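Local coordinates for protein lytic Polysaccharide Monooxygenase (Phytophthora infestans, PDB 6Z5Y) that binds copper and, as a lytic polysaccharide monooxygenase domain secreted by a plant pathogen, probably cleaves pectin oxidatively during infection, at residues L41-F44 against K45-P49; E101-D105 against D106-L110. One frame throughout, in Å; residues are numbered along the deposited sequence. Where two conformers were deposited one is given.

Overall arrangement
Two local contacts illustrate how short-range pairing builds both kinds of secondary structure in this single-chain copper domain. Contact 1 lies on the later turns of helix 36-47 and the residues that follow; contact 2, later in the chain, is the turn end of the hairpin formed by strands 100-104 and 107-112. They share no helix, strand or sheet: their centres lie 22 Å apart and their nearest atoms about 8 Å. The hairpin forms one margin of a five-stranded antiparallel sheet, 107-112 being an outermost strand and 100-104 pairing with 143-155. The helix lies nearer the metal, the side chain of L41 being about 9 Å from that of the copper ligand H96, whereas the hairpin is away from the site.

Contact 1: residues L41-F44 against K45-P49; sequences LATF and KELAP
T43 lays its methyl group alongside L47, one turn further on in the α-helix, with CG2 of T43 3.8 Å from CD1 of L47 and the two side chains pointing the same way. The rotation of T43 explains the division of labour: CG2 stands anti to the backbone N (chi1 -58° for OG1), so the methyl runs forward to L47 while OG1, on the nitrogen side, turns back to bond the carbonyl of G39. W31 packs against both residues, and this strip of the helix is thereby fitted to the loop before it.

The turns themselves are held by a ladder of i to i+4 backbone bonds. K45 N donates to L41 O at 2.9 Å, and E46 N likewise to A42 O. L47 N reaches T43 O at 3.0 Å. At the C-terminal end the spacing becomes mixed: F44 O receives A48 N at 2.9 Å with an N-H...O angle of 134°, and also a weak bond from L47 N.

F44 is buried and points away from the following turn. Its ring meets W27, the planes inclined at about 40°, and F53, edge-to-face. This aromatic cluster ties the helix to the chain before it, through W27, and after it, through F53. K45 and E46, both exposed, extend outward from the helix in different directions. A48 brushes the phenyl group obliquely, its CB 4.4 Å from CE1 of F44.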
ATOM      1  N   LEU A  41      -3.762   5.501 -14.791  1.00 11.95           N
ATOM      2  CA  LEU A  41      -4.946   5.185 -13.957  1.00 12.36           C
ATOM      3  C   LEU A  41      -6.136   4.786 -14.832  1.00 12.55           C
ATOM      4  O   LEU A  41      -6.909   3.921 -14.430  1.00 13.12           O
ATOM      5  CB  LEU A  41      -5.272   6.415 -13.131  1.00 12.59           C
ATOM      6  CG  LEU A  41      -4.272   6.667 -12.004  1.00 11.68           C
ATOM      7  CD1 LEU A  41      -4.402   8.069 -11.469  1.00 12.35           C
ATOM      8  CD2 LEU A  41      -4.435   5.669 -10.873  1.00 11.60           C
ATOM      9  N   ALA A  42      -6.309   5.460 -15.971  1.00 13.13           N
ATOM     10  CA  ALA A  42      -7.451   5.140 -16.849  1.00 13.89           C
ATOM     11  C   ALA A  42      -7.290   3.743 -17.450  1.00 13.92           C
ATOM     12  O   ALA A  42      -8.287   2.997 -17.564  1.00 14.32           O
ATOM     13  CB  ALA A  42      -7.572   6.211 -17.919  1.00 15.44           C
ATOM     14  N   THR A  43      -6.057   3.365 -17.794  1.00 13.56           N
ATOM     15  CA  THR A  43      -5.770   2.017 -18.329  1.00 14.31           C
ATOM     16  C   THR A  43      -6.062   0.981 -17.237  1.00 13.91           C
ATOM     17  O   THR A  43      -6.729  -0.011 -17.493  1.00 14.04           O
ATOM     18  CB  THR A  43      -4.332   1.911 -18.834  1.00 14.97           C
ATOM     19  OG1 THR A  43      -4.104   2.895 -19.857  1.00 15.99           O
ATOM     20  CG2 THR A  43      -4.052   0.519 -19.361  1.00 16.25           C
ATOM     21  N   PHE A  44      -5.631   1.255 -16.024  1.00 13.31           N
ATOM     22  CA  PHE A  44      -5.913   0.350 -14.898  1.00 12.60           C
ATOM     23  C   PHE A  44      -7.437   0.178 -14.752  1.00 13.68           C
ATOM     24  O   PHE A  44      -7.932  -0.949 -14.617  1.00 14.46           O
ATOM     25  CB  PHE A  44      -5.251   0.908 -13.637  1.00 12.09           C
ATOM     26  CG  PHE A  44      -5.362  -0.030 -12.477  1.00 12.02           C
ATOM     27  CD1 PHE A  44      -6.496  -0.060 -11.682  1.00 13.36           C
ATOM     28  CD2 PHE A  44      -4.325  -0.892 -12.198  1.00 13.17           C
ATOM     29  CE1 PHE A  44      -6.582  -0.952 -10.634  1.00 14.53           C
ATOM     30  CE2 PHE A  44      -4.416  -1.784 -11.147  1.00 13.89           C
ATOM     31  CZ  PHE A  44      -5.552  -1.826 -10.385  1.00 13.15           C
ATOM     32  N   LYS A  45      -8.170   1.283 -14.748  1.00 14.08           N
ATOM     33  CA  LYS A  45      -9.633   1.237 -14.584  1.00 15.49           C
ATOM     34  C   LYS A  45     -10.276   0.423 -15.713  1.00 15.39           C
ATOM     35  O   LYS A  45     -11.198  -0.353 -15.463  1.00 16.25           O
ATOM     36  CB  LYS A  45     -10.178   2.656 -14.515  1.00 15.69           C
ATOM     37  CG  LYS A  45     -11.683   2.677 -14.387  1.00 17.31           C
ATOM     38  CD  LYS A  45     -12.190   4.039 -14.079  1.00 19.98           C
ATOM     39  CE  LYS A  45     -13.698   4.043 -13.992  0.50 18.96           C
ATOM     40  NZ  LYS A  45     -14.228   5.416 -13.831  0.50 22.29           N
ATOM     41  N   GLU A  46      -9.798   0.621 -16.938  1.00 15.17           N
ATOM     42  CA  GLU A  46     -10.341  -0.071 -18.128  1.00 15.76           C
ATOM     43  C   GLU A  46     -10.118  -1.572 -18.021  1.00 16.25           C
ATOM     44  O   GLU A  46     -11.021  -2.353 -18.366  1.00 18.35           O
ATOM     45  CB  GLU A  46      -9.687   0.414 -19.425  1.00 16.29           C
ATOM     46  CG  GLU A  46     -10.139  -0.352 -20.658  1.00 17.82           C
ATOM     47  CD  GLU A  46      -9.506   0.111 -21.962  1.00 19.99           C
ATOM     48  OE1 GLU A  46      -8.888   1.200 -22.004  1.00 24.88           O
ATOM     49  OE2 GLU A  46      -9.628  -0.606 -22.963  1.00 21.03           O
ATOM     50  N   LEU A  47      -8.946  -1.988 -17.559  1.00 16.30           N
ATOM     51  CA  LEU A  47      -8.556  -3.411 -17.603  1.00 16.47           C
ATOM     52  C   LEU A  47      -8.988  -4.155 -16.350  1.00 15.66           C
ATOM     53  O   LEU A  47      -9.033  -5.380 -16.373  1.00 16.13           O
ATOM     54  CB  LEU A  47      -7.053  -3.491 -17.793  1.00 15.66           C
ATOM     55  CG  LEU A  47      -6.581  -2.944 -19.125  1.00 16.01           C
ATOM     56  CD1 LEU A  47      -5.084  -3.133 -19.226  1.00 16.68           C
ATOM     57  CD2 LEU A  47      -7.302  -3.637 -20.266  1.00 18.37           C
ATOM     58  N   ALA A  48      -9.229  -3.460 -15.265  1.00 14.68           N
ATOM     59  CA  ALA A  48      -9.488  -4.132 -13.974  1.00 15.32           C
ATOM     60  C   ALA A  48     -10.649  -5.133 -14.061  1.00 16.92           C
ATOM     61  O   ALA A  48     -10.477  -6.264 -13.616  1.00 15.49           O
ATOM     62  CB  ALA A  48      -9.645  -3.097 -12.893  1.00 15.25           C
ATOM     63  N   PRO A  49     -11.854  -4.800 -14.602  1.00 17.40           N
ATOM     64  CA  PRO A  49     -12.977  -5.751 -14.584  1.00 18.85           C
ATOM     65  C   PRO A  49     -12.693  -7.066 -15.329  1.00 18.78           C
ATOM     66  O   PRO A  49     -12.982  -8.140 -14.808  1.00 18.75           O
ATOM     67  CB  PRO A  49     -14.133  -4.977 -15.226  1.00 22.34           C
ATOM     68  CG  PRO A  49     -13.751  -3.513 -15.138  1.00 23.40           C
ATOM     69  CD  PRO A  49     -12.243  -3.467 -15.093  1.00 20.68           C
TER

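Contact 2: residues E101-D105 against D106-L110; sequences EIWLD and DKMVL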
ATOM      1  N   GLU A 101      -4.240   0.725  -0.123  1.00  7.31           N
ATOM      2  CA  GLU A 101      -5.228   0.359   0.879  1.00  7.31           C
ATOM      3  C   GLU A 101      -4.533  -0.059   2.158  1.00  6.59           C
ATOM      4  O   GLU A 101      -3.376  -0.477   2.163  1.00  6.93           O
ATOM      5  CB  GLU A 101      -6.163  -0.706   0.333  1.00  8.57           C
ATOM      6  CG  GLU A 101      -5.446  -1.974  -0.043  1.00  8.78           C
ATOM      7  CD  GLU A 101      -6.234  -2.867  -0.983  1.00  8.65           C
ATOM      8  OE1 GLU A 101      -6.634  -2.381  -2.069  1.00  9.44           O
ATOM      9  OE2 GLU A 101      -6.375  -4.053  -0.689  1.00  8.50           O
ATOM     10  N   ILE A 102      -5.289   0.046   3.236  1.00  6.45           N
ATOM     11  CA  ILE A 102      -4.852  -0.358   4.594  1.00  6.55           C
ATOM     12  C   ILE A 102      -5.894  -1.310   5.145  1.00  6.42           C
ATOM     13  O   ILE A 102      -7.114  -1.003   5.112  1.00  7.10           O
ATOM     14  CB  ILE A 102      -4.681   0.850   5.509  1.00  6.63           C
ATOM     15  CG1 ILE A 102      -3.645   1.822   4.970  1.00  7.05           C
ATOM     16  CG2 ILE A 102      -4.302   0.402   6.923  1.00  7.49           C
ATOM     17  CD1 ILE A 102      -3.564   3.152   5.688  1.00  8.61           C
ATOM     18  N   TRP A 103      -5.420  -2.417   5.689  1.00  6.65           N
ATOM     19  CA  TRP A 103      -6.233  -3.428   6.374  1.00  6.62           C
ATOM     20  C   TRP A 103      -5.786  -3.548   7.814  1.00  6.40           C
ATOM     21  O   TRP A 103      -4.594  -3.412   8.113  1.00  7.26           O
ATOM     22  CB  TRP A 103      -6.041  -4.777   5.690  1.00  6.76           C
ATOM     23  CG  TRP A 103      -6.532  -4.867   4.286  1.00  7.33           C
ATOM     24  CD1 TRP A 103      -5.980  -4.299   3.174  1.00  7.32           C
ATOM     25  CD2 TRP A 103      -7.647  -5.620   3.839  1.00  7.77           C
ATOM     26  NE1 TRP A 103      -6.695  -4.642   2.060  1.00  7.93           N
ATOM     27  CE2 TRP A 103      -7.726  -5.457   2.440  1.00  7.94           C
ATOM     28  CE3 TRP A 103      -8.580  -6.456   4.478  1.00  8.55           C
ATOM     29  CZ2 TRP A 103      -8.668  -6.119   1.662  1.00  9.28           C
ATOM     30  CZ3 TRP A 103      -9.517  -7.110   3.703  1.00 10.04           C
ATOM     31  CH2 TRP A 103      -9.558  -6.923   2.318  1.00 10.88           C
ATOM     32  N   LEU A 104      -6.720  -3.845   8.691  1.00  6.52           N
ATOM     33  CA  LEU A 104      -6.435  -4.247  10.082  1.00  7.06           C
ATOM     34  C   LEU A 104      -6.967  -5.662  10.213  1.00  7.21           C
ATOM     35  O   LEU A 104      -8.200  -5.883  10.128  1.00  7.46           O
ATOM     36  CB  LEU A 104      -7.100  -3.296  11.086  1.00  7.73           C
ATOM     37  CG  LEU A 104      -6.695  -1.845  10.949  1.00  7.85           C
ATOM     38  CD1 LEU A 104      -7.437  -0.999  11.950  1.00  9.37           C
ATOM     39  CD2 LEU A 104      -5.198  -1.642  11.100  1.00  8.91           C
ATOM     40  N   ASP A 105      -6.080  -6.630  10.276  1.00  7.06           N
ATOM     41  CA  ASP A 105      -6.451  -8.036  10.044  1.00  7.08           C
ATOM     42  C   ASP A 105      -7.296  -8.084   8.770  1.00  6.87           C
ATOM     43  O   ASP A 105      -6.841  -7.580   7.718  1.00  6.97           O
ATOM     44  CB  ASP A 105      -7.025  -8.681  11.307  1.00  7.74           C
ATOM     45  CG  ASP A 105      -6.028  -8.657  12.465  1.00  8.37           C
ATOM     46  OD1 ASP A 105      -4.843  -8.851  12.183  1.00  8.25           O
ATOM     47  OD2 ASP A 105      -6.490  -8.507  13.618  1.00 10.18           O
ATOM     48  N   ASP A 106      -8.452  -8.708   8.820  1.00  7.14           N
ATOM     49  CA  ASP A 106      -9.317  -8.937   7.646  1.00  7.64           C
ATOM     50  C   ASP A 106     -10.352  -7.816   7.428  1.00  7.36           C
ATOM     51  O   ASP A 106     -11.246  -8.027   6.641  1.00  8.94           O
ATOM     52  CB  ASP A 106      -9.965 -10.310   7.728  1.00  7.49           C
ATOM     53  CG  ASP A 106     -10.671 -10.598   9.037  1.00  7.80           C
ATOM     54  OD1 ASP A 106     -10.822  -9.650   9.848  1.00  9.44           O
ATOM     55  OD2 ASP A 106     -11.054 -11.769   9.260  1.00  9.26           O
ATOM     56  N   LYS A 107     -10.134  -6.664   8.030  1.00  7.22           N
ATOM     57  CA  LYS A 107     -11.009  -5.494   7.814  1.00  7.90           C
ATOM     58  C   LYS A 107     -10.271  -4.475   6.977  1.00  7.29           C
ATOM     59  O   LYS A 107      -9.225  -3.945   7.404  1.00  7.61           O
ATOM     60  CB  LYS A 107     -11.383  -4.895   9.155  1.00  8.47           C
ATOM     61  CG  LYS A 107     -12.357  -3.735   9.077  1.00  9.88           C
ATOM     62  CD  LYS A 107     -12.651  -3.163  10.443  1.00 12.26           C
ATOM     63  CE  LYS A 107     -13.568  -1.973  10.474  1.00 15.30           C
ATOM     64  NZ  LYS A 107     -13.793  -1.508  11.865  0.50 13.43           N
ATOM     65  N   MET A 108     -10.773  -4.162   5.820  1.00  7.49           N
ATOM     66  CA  MET A 108     -10.202  -3.069   5.009  0.50  7.98           C
ATOM     67  C   MET A 108     -10.704  -1.749   5.614  1.00  8.41           C
ATOM     68  O   MET A 108     -11.923  -1.520   5.665  1.00 11.08           O
ATOM     69  CB  MET A 108     -10.552  -3.168   3.524  0.50  9.48           C
ATOM     70  CG  MET A 108      -9.581  -2.373   2.632  0.50 10.23           C
ATOM     71  SD  MET A 108      -9.932  -2.424   0.855  0.50 12.91           S
ATOM     72  CE  MET A 108     -11.527  -1.608   0.891  0.50 12.56           C
ATOM     73  N   VAL A 109      -9.814  -0.940   6.091  1.00  7.43           N
ATOM     74  CA  VAL A 109     -10.158   0.312   6.779  1.00  7.47           C
ATOM     75  C   VAL A 109      -9.918   1.537   5.928  1.00  7.82           C
ATOM     76  O   VAL A 109     -10.467   2.589   6.279  1.00  9.20           O
ATOM     77  CB  VAL A 109      -9.451   0.426   8.129  1.00  8.06           C
ATOM     78  CG1 VAL A 109      -9.945  -0.661   9.075  1.00  8.58           C
ATOM     79  CG2 VAL A 109      -7.940   0.402   8.028  1.00  7.83           C
ATOM     80  N   LEU A 110      -9.170   1.457   4.859  1.00  7.79           N
ATOM     81  CA  LEU A 110      -8.943   2.607   3.984  1.00  7.99           C
ATOM     82  C   LEU A 110      -8.609   2.069   2.605  1.00  8.19           C
ATOM     83  O   LEU A 110      -7.872   1.076   2.478  1.00  8.13           O
ATOM     84  CB  LEU A 110      -7.828   3.494   4.536  1.00  8.85           C
ATOM     85  CG  LEU A 110      -7.443   4.676   3.642  1.00  9.37           C
ATOM     86  CD1 LEU A 110      -7.160   5.905   4.475  1.00  9.96           C
ATOM     87  CD2 LEU A 110      -6.236   4.370   2.739  1.00 10.57           C
TER
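Strands 101-104 and 107-110 form a twisted β-hairpin, their directions 136° apart, closed by a type II' turn from L104 to K107, and a classic β-bulge sets V109 and L110 together opposite I102. L104 and K107 close the turn with two backbone bonds, L104 N to K107 O at 2.8 Å and K107 N to L104 O at 3.0 Å. At the bulge I102 O takes V109 N at 2.9 Å and, on a lone pair, L110 N at 3.2 Å. I102 N returns a bond to L110 O.

On one face the W103 indole lies over M108. CB of M108 sits 3.7 Å from the centroid of the six-membered ring, almost on its normal, a CH-pi contact. A chi1 of -159° swings M108 CG across the same face towards NE1; in the conformer given, SD adds an oblique Met-aromatic contact. The rotation of the indole is probably fixed further by a nearly straight bond, 2.8 Å from W103 NE1 to E101 OE2, which lies in the ring plane but is met on its anti side, 28° out of the carboxylate plane. The backbone nitrogens of V56 and R57 also hold that carboxylate, and R57 makes a cation-pi contact with W103.

On the opposite face I102, L104 and L110 are buried, I102 and L104 against L145 of strand 143-155, I102 and L110 against F130, while K107, paired with L104, sends its extended chain away from the hairpin. V109 straddles two neighbours, CG2 lying 3.8 Å from I102 CG2 and CG1 3.8 Å from L104 CD1.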